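Glucose-6-phosphate isomerase (PDB 1ZZG) probably catalyses the reversible isomerization of glucose 6-phosphate to fructose 6-phosphate, a step shared by glycolysis and gluconeogenesis. Local coordinates at residues S17-G20 / P21-E24; V138-K141 / W142-H146; A294-Q297 / L298-G302; F335-T338 / L339-L343. All blocks are in the same frame, centred on the assembly; numbering follows the deposited sequence.

Interaction 1: residues S17-G20 / P21-E24; sequences SRHG and PLLE
Gly20 O accepts the backbone N of Glu24 at 2.9 Å, and one residue earlier His19 O accepts Leu23 N at 3.0 Å. These bonds close the first turn of helix 20-32, which starts immediately after helix 12-18 has ended. His19 forms the helix-to-helix junction, for it is the first residue to leave the earlier helix and also the N-cap of the later one. With CG beside the backbone N (chi1 -64°), its ring turns back to the preceding helix, where ND1 is hydrogen-bonded to Ala15 O. A water links the two helices, accepting from Leu22 N at 3.0 Å and donating to Arg18 O. Pro21 fits this first turn, where its nitrogen, lacking a hydrogen, is not needed as a donor. Glu24 CG, set beside its backbone N (chi1 -61°), lies 3.1 Å from Gly20 O; the bend at chi2 then turns the carboxylate, which forms a salt bridge with Arg27. His19 and Leu23 both pack on Leu234 of helix 228-238, and Leu22 and Leu23 reach Leu391 of helix 371-391, which sets the junction against two other helices. Leu22 CD2 completes the contact, lying near the plane of the imidazole at its edge, 4.3 Å from His19 CD2.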
loop_
_atom_site.group_PDB
_atom_site.type_symbol
_atom_site.label_atom_id
_atom_site.label_comp_id
_atom_site.label_asym_id
_atom_site.label_seq_id
_atom_site.Cartn_x
_atom_site.Cartn_y
_atom_site.Cartn_z
ATOM N N SER A 17 -6.400 33.817 -8.879
ATOM C CA SER A 17 -7.066 35.107 -8.959
ATOM C C SER A 17 -8.387 34.989 -9.724
ATOM O O SER A 17 -9.436 35.407 -9.233
ATOM C CB SER A 17 -6.149 36.119 -9.652
ATOM O OG SER A 17 -6.665 37.432 -9.541
ATOM N N ARG A 18 -8.341 34.397 -10.916
ATOM C CA ARG A 18 -9.535 34.247 -11.741
ATOM C C ARG A 18 -10.638 33.404 -11.103
ATOM O O ARG A 18 -11.824 33.661 -11.319
ATOM C CB ARG A 18 -9.171 33.651 -13.103
ATOM C CG ARG A 18 -10.299 33.733 -14.115
ATOM C CD ARG A 18 -9.851 33.348 -15.527
ATOM N NE ARG A 18 -9.904 31.907 -15.775
ATOM C CZ ARG A 18 -8.845 31.099 -15.809
ATOM N NH1 ARG A 18 -7.625 31.580 -15.608
ATOM N NH2 ARG A 18 -9.008 29.805 -16.054
ATOM N N HIS A 19 -10.252 32.396 -10.326
ATOM C CA HIS A 19 -11.230 31.537 -9.675
ATOM C C HIS A 19 -11.502 31.953 -8.232
ATOM O O HIS A 19 -12.182 31.244 -7.492
ATOM C CB HIS A 19 -10.770 30.074 -9.729
ATOM C CG HIS A 19 -10.682 29.524 -11.118
ATOM N ND1 HIS A 19 -9.589 29.724 -11.933
ATOM C CD2 HIS A 19 -11.577 28.826 -11.857
ATOM C CE1 HIS A 19 -9.814 29.175 -13.113
ATOM N NE2 HIS A 19 -11.014 28.623 -13.093
ATOM N N GLY A 20 -10.979 33.113 -7.845
ATOM C CA GLY A 20 -11.170 33.608 -6.491
ATOM C C GLY A 20 -12.610 33.548 -6.004
ATOM O O GLY A 20 -12.885 32.949 -4.962
ATOM N N PRO A 21 -13.553 34.166 -6.733
ATOM C CA PRO A 21 -14.974 34.175 -6.359
ATOM C C PRO A 21 -15.570 32.776 -6.207
ATOM O O PRO A 21 -16.361 32.524 -5.295
ATOM C CB PRO A 21 -15.618 34.957 -7.498
ATOM C CG PRO A 21 -14.545 35.953 -7.843
ATOM C CD PRO A 21 -13.308 35.082 -7.863
ATOM N N LEU A 22 -15.186 31.878 -7.110
ATOM C CA LEU A 22 -15.671 30.498 -7.094
ATOM C C LEU A 22 -15.224 29.795 -5.817
ATOM O O LEU A 22 -16.004 29.089 -5.177
ATOM C CB LEU A 22 -15.131 29.723 -8.304
ATOM C CG LEU A 22 -15.682 28.301 -8.461
ATOM C CD1 LEU A 22 -17.098 28.379 -8.992
ATOM C CD2 LEU A 22 -14.816 27.488 -9.406
ATOM N N LEU A 23 -13.958 29.984 -5.458
ATOM C CA LEU A 23 -13.408 29.367 -4.255
ATOM C C LEU A 23 -14.053 29.962 -2.996
ATOM O O LEU A 23 -14.375 29.230 -2.053
ATOM C CB LEU A 23 -11.884 29.558 -4.212
ATOM C CG LEU A 23 -11.059 28.867 -5.308
ATOM C CD1 LEU A 23 -9.610 29.316 -5.235
ATOM C CD2 LEU A 23 -11.153 27.358 -5.149
ATOM N N GLU A 24 -14.244 31.281 -2.982
ATOM C CA GLU A 24 -14.855 31.956 -1.833
ATOM C C GLU A 24 -16.265 31.427 -1.585
ATOM O O GLU A 24 -16.669 31.217 -0.440
ATOM C CB GLU A 24 -14.926 33.469 -2.063
ATOM C CG GLU A 24 -13.588 34.171 -2.247
ATOM C CD GLU A 24 -12.776 34.262 -0.972
ATOM O OE1 GLU A 24 -13.280 33.862 0.103
ATOM O OE2 GLU A 24 -11.629 34.749 -1.049
HETATM O O HOH W 1 -14.651 32.714 -9.985
#

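Interaction 2: residues V138-K141 / W142-H146; sequences VFLK and WLKAH
Phe139 presents its ring edge to the face of the Trp142 six-membered ring in an offset edge-to-face pair, with centroids 5.4 Å apart and planes at 75°. The closest atoms are Phe139 CD2 and Trp142 CE3, at 3.7 Å. Three residues apart on helix 130-147, the two side chains lie side by side and point the same way. Trp142 reaches this position with CG anti to the backbone N (chi1 -175°). In the backbone, Phe139 O accepts Leu143 N at 2.8 Å, and Leu143 CG rests 3.3 Å from the same Phe139 O. One residue along, Lys144 N donates to Leu140 O at 3.0 Å in a nearly straight bond of 175°; the amine of Lys144 then makes a cation-pi contact with Trp151, against which Leu140 also packs.

The helix links strands 118-124 and 155-159 in a beta-alpha-beta crossover of the SIS-type domain. Phe139 meets Val70, Ile72 and Val120 on the sheet, and Trp142 NE1 is tied to Leu110 O. Replacing Phe139 by an alanine would probably open a gap between helix and sheet and leave the Trp142 face without its aromatic neighbour. Val138 and Lys141 touch Pro323 of the second subunit, and Leu140 its Val325. The helix therefore carries a largely apolar seam against its own sheet, in which the indole N-H, the polar atom of the aromatic pair, is satisfied by a backbone carbonyl.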
loop_
_atom_site.group_PDB
_atom_site.type_symbol
_atom_site.label_atom_id
_atom_site.label_comp_id
_atom_site.label_asym_id
_atom_site.label_seq_id
_atom_site.Cartn_x
_atom_site.Cartn_y
_atom_site.Cartn_z
ATOM N N VAL A 138 -14.518 -13.429 17.581
ATOM C CA VAL A 138 -13.385 -14.329 17.711
ATOM C C VAL A 138 -12.478 -13.953 18.875
ATOM O O VAL A 138 -12.128 -14.807 19.690
ATOM C CB VAL A 138 -12.562 -14.361 16.403
ATOM C CG1 VAL A 138 -11.321 -15.212 16.588
ATOM C CG2 VAL A 138 -13.408 -14.913 15.268
ATOM N N PHE A 139 -12.094 -12.683 18.973
ATOM C CA PHE A 139 -11.221 -12.290 20.079
ATOM C C PHE A 139 -11.914 -12.373 21.435
ATOM O O PHE A 139 -11.270 -12.669 22.432
ATOM C CB PHE A 139 -10.636 -10.887 19.864
ATOM C CG PHE A 139 -9.281 -10.900 19.206
ATOM C CD1 PHE A 139 -9.157 -10.969 17.822
ATOM C CD2 PHE A 139 -8.124 -10.913 19.978
ATOM C CE1 PHE A 139 -7.903 -11.050 17.223
ATOM C CE2 PHE A 139 -6.865 -10.996 19.389
ATOM C CZ PHE A 139 -6.752 -11.065 18.009
ATOM N N LEU A 140 -13.218 -12.121 21.475
ATOM C CA LEU A 140 -13.944 -12.186 22.736
ATOM C C LEU A 140 -13.800 -13.578 23.354
ATOM O O LEU A 140 -13.494 -13.707 24.537
ATOM C CB LEU A 140 -15.409 -11.849 22.509
ATOM C CG LEU A 140 -15.828 -10.431 22.905
ATOM C CD1 LEU A 140 -17.289 -10.222 22.577
ATOM C CD2 LEU A 140 -15.580 -10.222 24.389
ATOM N N LYS A 141 -14.013 -14.613 22.545
ATOM C CA LYS A 141 -13.891 -15.999 22.991
ATOM C C LYS A 141 -12.486 -16.221 23.564
ATOM O O LYS A 141 -12.310 -16.806 24.636
ATOM C CB LYS A 141 -14.137 -16.938 21.799
ATOM C CG LYS A 141 -14.024 -18.432 22.106
ATOM C CD LYS A 141 -14.044 -19.277 20.837
ATOM C CE LYS A 141 -13.803 -20.760 21.132
ATOM N NZ LYS A 141 -14.843 -21.360 22.012
ATOM N N TRP A 142 -11.495 -15.716 22.841
ATOM C CA TRP A 142 -10.090 -15.840 23.206
ATOM C C TRP A 142 -9.809 -15.163 24.544
ATOM O O TRP A 142 -9.199 -15.756 25.439
ATOM C CB TRP A 142 -9.246 -15.208 22.095
ATOM C CG TRP A 142 -7.766 -15.337 22.227
ATOM C CD1 TRP A 142 -7.008 -16.459 22.019
ATOM C CD2 TRP A 142 -6.849 -14.282 22.516
ATOM N NE1 TRP A 142 -5.674 -16.160 22.153
ATOM C CE2 TRP A 142 -5.547 -14.830 22.458
ATOM C CE3 TRP A 142 -7.000 -12.921 22.816
ATOM C CZ2 TRP A 142 -4.401 -14.061 22.687
ATOM C CZ3 TRP A 142 -5.862 -12.157 23.043
ATOM C CH2 TRP A 142 -4.574 -12.733 22.977
ATOM N N LEU A 143 -10.281 -13.931 24.689
ATOM C CA LEU A 143 -10.068 -13.176 25.919
ATOM C C LEU A 143 -10.676 -13.861 27.137
ATOM O O LEU A 143 -10.012 -14.018 28.164
ATOM C CB LEU A 143 -10.658 -11.772 25.782
ATOM C CG LEU A 143 -9.956 -10.830 24.801
ATOM C CD1 LEU A 143 -10.701 -9.499 24.774
ATOM C CD2 LEU A 143 -8.510 -10.633 25.226
ATOM N N LYS A 144 -11.935 -14.265 27.019
ATOM C CA LYS A 144 -12.619 -14.927 28.119
ATOM C C LYS A 144 -11.944 -16.235 28.537
ATOM O O LYS A 144 -11.780 -16.498 29.728
ATOM C CB LYS A 144 -14.081 -15.192 27.743
ATOM C CG LYS A 144 -14.914 -13.931 27.594
ATOM C CD LYS A 144 -16.355 -14.257 27.262
ATOM C CE LYS A 144 -17.213 -13.006 27.222
ATOM N NZ LYS A 144 -18.621 -13.340 26.883
ATOM N N ALA A 145 -11.534 -17.037 27.556
ATOM C CA ALA A 145 -10.903 -18.326 27.831
ATOM C C ALA A 145 -9.546 -18.263 28.527
ATOM O O ALA A 145 -9.221 -19.139 29.332
ATOM C CB ALA A 145 -10.778 -19.132 26.537
ATOM N N HIS A 146 -8.761 -17.232 28.234
ATOM C CA HIS A 146 -7.434 -17.115 28.827
ATOM C C HIS A 146 -7.288 -16.101 29.960
ATOM O O HIS A 146 -6.280 -16.104 30.672
ATOM C CB HIS A 146 -6.416 -16.788 27.729
ATOM C CG HIS A 146 -6.376 -17.800 26.627
ATOM N ND1 HIS A 146 -6.021 -19.115 26.839
ATOM C CD2 HIS A 146 -6.671 -17.698 25.309
ATOM C CE1 HIS A 146 -6.100 -19.780 25.700
ATOM N NE2 HIS A 146 -6.492 -18.943 24.756
#

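Interaction 3: residues A294-Q297 / L298-G302; sequences AQVQ and LFREG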
loop_
_atom_site.group_PDB
_atom_site.type_symbol
_atom_site.label_atom_id
_atom_site.label_comp_id
_atom_site.label_asym_id
_atom_site.label_seq_id
_atom_site.Cartn_x
_atom_site.Cartn_y
_atom_site.Cartn_z
ATOM N N ALA A 294 9.112 2.024 -9.572
ATOM C CA ALA A 294 7.886 1.264 -9.791
ATOM C C ALA A 294 6.800 2.007 -10.564
ATOM O O ALA A 294 6.253 1.479 -11.532
ATOM C CB ALA A 294 7.324 0.779 -8.451
ATOM N N GLN A 295 6.473 3.222 -10.141
ATOM C CA GLN A 295 5.425 3.969 -10.826
ATOM C C GLN A 295 5.914 5.180 -11.614
ATOM O O GLN A 295 5.266 5.595 -12.579
ATOM C CB GLN A 295 4.360 4.414 -9.823
ATOM C CG GLN A 295 3.727 3.272 -9.050
ATOM C CD GLN A 295 2.606 3.743 -8.140
ATOM O OE1 GLN A 295 1.512 4.081 -8.599
ATOM N NE2 GLN A 295 2.874 3.769 -6.842
ATOM N N VAL A 296 7.046 5.743 -11.209
ATOM C CA VAL A 296 7.593 6.916 -11.876
ATOM C C VAL A 296 7.833 6.702 -13.365
ATOM O O VAL A 296 7.685 7.633 -14.156
ATOM C CB VAL A 296 8.901 7.378 -11.198
ATOM C CG1 VAL A 296 9.599 8.426 -12.058
ATOM C CG2 VAL A 296 8.583 7.968 -9.830
ATOM N N GLN A 297 8.206 5.481 -13.750
ATOM C CA GLN A 297 8.442 5.180 -15.161
ATOM C C GLN A 297 7.178 5.516 -15.948
ATOM O O GLN A 297 7.242 6.156 -16.998
ATOM C CB GLN A 297 8.817 3.700 -15.337
ATOM C CG GLN A 297 8.779 3.177 -16.772
ATOM C CD GLN A 297 9.611 4.000 -17.747
ATOM O OE1 GLN A 297 10.766 4.345 -17.470
ATOM N NE2 GLN A 297 9.030 4.304 -18.907
ATOM N N LEU A 298 6.028 5.104 -15.429
ATOM C CA LEU A 298 4.763 5.392 -16.091
ATOM C C LEU A 298 4.486 6.898 -16.094
ATOM O O LEU A 298 3.997 7.437 -17.086
ATOM C CB LEU A 298 3.606 4.672 -15.395
ATOM C CG LEU A 298 2.203 5.161 -15.782
ATOM C CD1 LEU A 298 1.848 4.661 -17.175
ATOM C CD2 LEU A 298 1.181 4.656 -14.777
ATOM N N PHE A 299 4.788 7.576 -14.991
ATOM C CA PHE A 299 4.542 9.012 -14.924
ATOM C C PHE A 299 5.434 9.761 -15.913
ATOM O O PHE A 299 5.041 10.790 -16.460
ATOM C CB PHE A 299 4.795 9.558 -13.507
ATOM C CG PHE A 299 4.025 8.843 -12.417
ATOM C CD1 PHE A 299 2.819 8.203 -12.689
ATOM C CD2 PHE A 299 4.515 8.821 -11.113
ATOM C CE1 PHE A 299 2.110 7.545 -11.679
ATOM C CE2 PHE A 299 3.814 8.169 -10.093
ATOM C CZ PHE A 299 2.610 7.530 -10.377
ATOM N N ARG A 300 6.629 9.225 -16.141
ATOM C CA ARG A 300 7.607 9.833 -17.033
ATOM C C ARG A 300 7.345 9.664 -18.531
ATOM O O ARG A 300 7.477 10.621 -19.295
ATOM C CB ARG A 300 9.006 9.290 -16.706
ATOM C CG ARG A 300 9.596 9.765 -15.382
ATOM C CD ARG A 300 10.286 11.113 -15.548
ATOM N NE ARG A 300 11.439 11.017 -16.441
ATOM C CZ ARG A 300 11.974 12.049 -17.089
ATOM N NH1 ARG A 300 11.459 13.265 -16.943
ATOM N NH2 ARG A 300 13.017 11.864 -17.896
ATOM N N GLU A 301 6.969 8.465 -18.961
ATOM C CA GLU A 301 6.758 8.235 -20.386
ATOM C C GLU A 301 5.360 7.776 -20.764
ATOM O O GLU A 301 5.068 7.566 -21.940
ATOM C CB GLU A 301 7.793 7.230 -20.897
ATOM C CG GLU A 301 9.205 7.565 -20.456
ATOM C CD GLU A 301 10.268 6.792 -21.217
ATOM O OE1 GLU A 301 10.178 5.543 -21.295
ATOM O OE2 GLU A 301 11.200 7.445 -21.730
ATOM N N GLY A 302 4.500 7.618 -19.763
ATOM C CA GLY A 302 3.137 7.205 -20.029
ATOM C C GLY A 302 2.275 8.420 -20.325
ATOM O O GLY A 302 2.787 9.535 -20.383
#
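Phe299 folds back over the start of the short helix 296-301, which follows strand 278-287 and precedes strand 306-313 in the chain. Its CB sits 3.5 Å from Val296 O. With CG beside the backbone N (chi1 -54°), the ring then lies across Gln295 O, which stands 3.4 Å above the ring plane and over its centre. At the far end, Phe299 CZ touches Gln295 CB at 3.6 Å. The same carbonyl oxygen accepts Phe299 N in the first turn, so one residue provides both the bond and the surface under the ring; Leu308 of strand 306-313 also meets the ring. On another side of the helix, Val296 CG1 packs alongside Arg300 CG at 3.6 Å, and the arginine continues to Ala353 O and a salt bridge with Glu356.

This helix also faces the second subunit. There Gln297 NE2 bonds to Gly270 O of that subunit, and Gln297 packs on its Glu267, the predicted proton donor. Within the helix, Gln297 NE2 donates to Glu301 OE1 as well, at 2.9 Å and 163°, the acceptor lying in the amide plane but the donor approaching the anti side of the carboxylate, 31° out of its plane.

Interaction 4: residues F335-T338 / L339-L343; sequences FGKT and LFQLL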
loop_
_atom_site.group_PDB
_atom_site.type_symbol
_atom_site.label_atom_id
_atom_site.label_comp_id
_atom_site.label_asym_id
_atom_site.label_seq_id
_atom_site.Cartn_x
_atom_site.Cartn_y
_atom_site.Cartn_z
ATOM N N PHE A 335 29.477 8.851 0.405
ATOM C CA PHE A 335 30.215 8.963 1.664
ATOM C C PHE A 335 30.237 10.412 2.137
ATOM O O PHE A 335 30.471 11.327 1.346
ATOM C CB PHE A 335 31.663 8.461 1.508
ATOM C CG PHE A 335 31.782 7.029 1.041
ATOM C CD1 PHE A 335 30.710 6.144 1.139
ATOM C CD2 PHE A 335 32.984 6.560 0.518
ATOM C CE1 PHE A 335 30.835 4.814 0.721
ATOM C CE2 PHE A 335 33.122 5.230 0.096
ATOM C CZ PHE A 335 32.045 4.358 0.197
ATOM N N GLY A 336 29.989 10.622 3.426
ATOM C CA GLY A 336 29.994 11.974 3.958
ATOM C C GLY A 336 28.625 12.624 3.949
ATOM O O GLY A 336 28.335 13.467 4.795
ATOM N N LYS A 337 27.786 12.249 2.988
ATOM C CA LYS A 337 26.430 12.792 2.899
ATOM C C LYS A 337 25.587 12.072 3.945
ATOM O O LYS A 337 26.020 11.057 4.489
ATOM C CB LYS A 337 25.829 12.524 1.516
ATOM C CG LYS A 337 26.751 12.842 0.347
ATOM C CD LYS A 337 27.174 14.300 0.335
ATOM C CE LYS A 337 28.101 14.581 -0.839
ATOM N NZ LYS A 337 28.679 15.950 -0.775
ATOM N N THR A 338 24.390 12.587 4.220
ATOM C CA THR A 338 23.496 11.960 5.195
ATOM C C THR A 338 22.340 11.250 4.479
ATOM O O THR A 338 22.075 11.498 3.302
ATOM C CB THR A 338 22.882 12.994 6.170
ATOM O OG1 THR A 338 21.954 13.831 5.465
ATOM C CG2 THR A 338 23.972 13.861 6.792
ATOM N N LEU A 339 21.659 10.361 5.195
ATOM C CA LEU A 339 20.533 9.639 4.617
ATOM C C LEU A 339 19.416 10.613 4.255
ATOM O O LEU A 339 18.819 10.509 3.183
ATOM C CB LEU A 339 20.009 8.576 5.594
ATOM C CG LEU A 339 20.906 7.342 5.768
ATOM C CD1 LEU A 339 20.236 6.329 6.683
ATOM C CD2 LEU A 339 21.176 6.720 4.409
ATOM N N PHE A 340 19.133 11.564 5.140
ATOM C CA PHE A 340 18.080 12.530 4.839
ATOM C C PHE A 340 18.481 13.382 3.638
ATOM O O PHE A 340 17.645 13.734 2.803
ATOM C CB PHE A 340 17.808 13.452 6.021
ATOM C CG PHE A 340 16.629 14.355 5.799
ATOM C CD1 PHE A 340 15.334 13.902 6.048
ATOM C CD2 PHE A 340 16.803 15.628 5.262
ATOM C CE1 PHE A 340 14.229 14.700 5.764
ATOM C CE2 PHE A 340 15.704 16.436 4.971
ATOM C CZ PHE A 340 14.414 15.970 5.223
ATOM N N GLN A 341 19.763 13.722 3.562
ATOM C CA GLN A 341 20.270 14.523 2.452
ATOM C C GLN A 341 19.956 13.802 1.142
ATOM O O GLN A 341 19.570 14.423 0.150
ATOM C CB GLN A 341 21.780 14.712 2.594
ATOM C CG GLN A 341 22.375 15.761 1.674
ATOM C CD GLN A 341 23.878 15.881 1.843
ATOM O OE1 GLN A 341 24.438 15.451 2.857
ATOM N NE2 GLN A 341 24.540 16.480 0.856
ATOM N N LEU A 342 20.126 12.482 1.146
ATOM C CA LEU A 342 19.844 11.673 -0.039
ATOM C C LEU A 342 18.345 11.700 -0.330
ATOM O O LEU A 342 17.921 11.946 -1.458
ATOM C CB LEU A 342 20.297 10.224 0.177
ATOM C CG LEU A 342 20.000 9.258 -0.978
ATOM C CD1 LEU A 342 20.539 9.824 -2.291
ATOM C CD2 LEU A 342 20.618 7.902 -0.684
ATOM N N LEU A 343 17.555 11.436 0.702
ATOM C CA LEU A 343 16.100 11.430 0.595
ATOM C C LEU A 343 15.613 12.724 -0.048
ATOM O O LEU A 343 14.862 12.702 -1.023
ATOM C CB LEU A 343 15.488 11.262 1.994
ATOM C CG LEU A 343 13.977 11.404 2.211
ATOM C CD1 LEU A 343 13.214 10.575 1.188
ATOM C CD2 LEU A 343 13.628 10.956 3.644
#
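Gln341 OE1 reaches back over the helix start to accept Thr338 N at 3.2 Å, but the donor stands 38° out of the amide carbonyl plane instead of approaching within it. Gln341 makes this reach with CG anti to the backbone N (chi1 -168°) and an extended chain beyond. The return bond runs from Gln341 N to Thr338 OG1, at 2.9 Å. Thr338 holds OG1 between its backbone N and carbonyl carbon (chi1 69°), and from there the hydroxyl meets the amide of the first turn. It is also hydrogen-bonded to Asp319 OD2, while the other oxygen of that carboxylate accepts Phe340 N, so Asp319 steadies the cap and a second helix amide together.

Lys337 lies obliquely across the glutamine, with its CD 3.5 Å from Gln341 NE2. The first main-chain bond of the helix follows, from Leu342 N to Thr338 O at 3.1 Å. With an alanine in place of this glutamine, Thr338 N would probably lose its side-chain acceptor and Lys337 the amide it rests on. Beyond the cap, Leu339 and Phe340 pack on Ile106 and Pro103 of the second subunit, placing the helix start at the dimer interface. The reciprocal pair of bonds is that of a capping box, with Thr338 as N-cap and glutamine three residues on, opening helix 339-356.

The four contacts are separate local features of one chain, in series along the sequence and with no touch between any two. Interactions 1 and 2 are farthest apart, their centres 57 Å from each other on opposite sides of the chain's centre. Interactions 3 and 4 are the nearest pair, with about 12 Å between nearest atoms; Arg300 of interaction 3 also bonds to the far part of helix 339-356, the helix that interaction 4 opens. Interactions 2, 3 and 4 all meet the second subunit, whereas interaction 1 does not. None forms the predicted active site of its own chain, but interaction 3 borders the predicted proton donor, Glu267, of the second subunit.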